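Local coordinates for magnesium and cobalt efflux protein (Bordetella parapertussis, PDB 3JTF), which probably takes part in magnesium and cobalt ion transport, the chain here being its AMP-binding pair of CBS domains, at residues 83-86 / 92-95. Sequence-based numbering, arbitrary orientation. Where two conformers were deposited one is given.
Sequences EVKR and REFR
Lys85 and Glu93 both place CG anti to the backbone N, which directs the two chains toward one another between the loop and the helix. Glu93 runs on fully extended, whereas Lys85 bends at chi2 (145°), and the two chains cross at about a right angle. They meet at their ends in a salt bridge: NZ of Lys85 donates a hydrogen bond to OE1 of Glu93 over 2.8 Å. The ammonium comes from above the carboxylate, 38° out of its plane, and the grip is one-sided, since NZ stays 4.0 Å from OE2 of Glu93. The last methylene shares in the approach, with CE of Lys85 3.2 Å from Glu93 OE1. Within the second CBS domain, this pair links the loop after strand 80-82 to the helix 87-96 that follows it, a helix whose N-cap is Arg86. Phe94, next to Glu93, is buried against Met117 and Val120 of helix 117-126. The side chain of Glu93 also touches Val79, while Lys85 packs on Val7 and shares a backbone hydrogen bond with it. Both residues are partly exposed in this surface contact, where solvent probably weakens their attraction.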
# COMPACT_ATOMS: atom_id res chain seq x y z
N GLU B 83 3.08 -21.30 8.15
CA GLU B 83 2.03 -20.96 9.10
C GLU B 83 2.54 -20.79 10.50
O GLU B 83 1.97 -20.04 11.27
CB GLU B 83 0.97 -22.08 9.15
CG GLU B 83 -0.12 -21.88 8.21
CD GLU B 83 -1.18 -22.96 8.28
OE1 GLU B 83 -1.33 -23.64 9.31
OE2 GLU B 83 -1.89 -23.13 7.29
N VAL B 84 3.56 -21.56 10.86
CA VAL B 84 4.06 -21.56 12.22
C VAL B 84 4.98 -20.37 12.53
O VAL B 84 5.41 -20.21 13.66
CB VAL B 84 4.78 -22.89 12.58
CG1 VAL B 84 3.76 -24.07 12.58
CG2 VAL B 84 6.02 -23.16 11.66
N LYS B 85 5.27 -19.51 11.55
CA LYS B 85 6.23 -18.44 11.79
C LYS B 85 5.65 -17.50 12.85
O LYS B 85 4.46 -17.17 12.83
CB LYS B 85 6.56 -17.72 10.48
CG LYS B 85 7.69 -16.70 10.62
CD LYS B 85 8.55 -16.62 9.40
CE LYS B 85 9.88 -15.94 9.69
NZ LYS B 85 10.85 -16.10 8.58
N ARG B 86 6.48 -17.13 13.82
CA ARG B 86 6.04 -16.24 14.88
C ARG B 86 6.02 -14.79 14.40
O ARG B 86 6.81 -14.39 13.54
CB ARG B 86 6.92 -16.43 16.12
CG ARG B 86 6.80 -17.88 16.71
CD ARG B 86 7.30 -18.01 18.16
NE ARG B 86 8.34 -17.04 18.50
CZ ARG B 86 9.58 -17.01 17.98
NH1 ARG B 86 9.97 -17.90 17.07
NH2 ARG B 86 10.43 -16.06 18.37
N ARG B 92 10.21 -8.25 12.02
CA ARG B 92 11.58 -7.87 11.76
C ARG B 92 11.95 -8.17 10.31
O ARG B 92 12.66 -7.40 9.69
CB ARG B 92 12.53 -8.62 12.70
CG ARG B 92 12.35 -8.25 14.19
CD ARG B 92 13.44 -8.81 15.08
NE ARG B 92 14.68 -8.04 14.95
CZ ARG B 92 15.82 -8.27 15.61
NH1 ARG B 92 15.92 -9.32 16.43
NH2 ARG B 92 16.88 -7.48 15.41
N GLU B 93 11.50 -9.31 9.81
CA GLU B 93 11.74 -9.72 8.42
C GLU B 93 11.13 -8.75 7.42
O GLU B 93 11.83 -8.21 6.51
CB GLU B 93 11.22 -11.13 8.18
CG GLU B 93 11.31 -11.61 6.70
CD GLU B 93 10.81 -13.04 6.51
OE1 GLU B 93 10.25 -13.62 7.46
OE2 GLU B 93 11.00 -13.60 5.40
N PHE B 94 9.86 -8.48 7.60
CA PHE B 94 9.14 -7.53 6.77
C PHE B 94 9.74 -6.11 6.86
O PHE B 94 9.89 -5.45 5.83
CB PHE B 94 7.68 -7.43 7.24
CG PHE B 94 6.73 -8.45 6.65
CD1 PHE B 94 6.85 -8.91 5.36
CD2 PHE B 94 5.61 -8.86 7.40
CE1 PHE B 94 5.92 -9.82 4.83
CE2 PHE B 94 4.68 -9.75 6.88
CZ PHE B 94 4.83 -10.24 5.58
N ARG B 95 10.08 -5.63 8.05
CA ARG B 95 10.64 -4.29 8.20
C ARG B 95 11.95 -4.13 7.41
O ARG B 95 12.23 -3.06 6.88
CB ARG B 95 10.90 -3.94 9.68
CG ARG B 95 9.68 -3.39 10.46
CD ARG B 95 10.05 -3.16 11.95
NE ARG B 95 8.97 -2.63 12.81
CZ ARG B 95 9.05 -2.60 14.13
NH1 ARG B 95 10.15 -3.05 14.71
NH2 ARG B 95 8.07 -2.09 14.88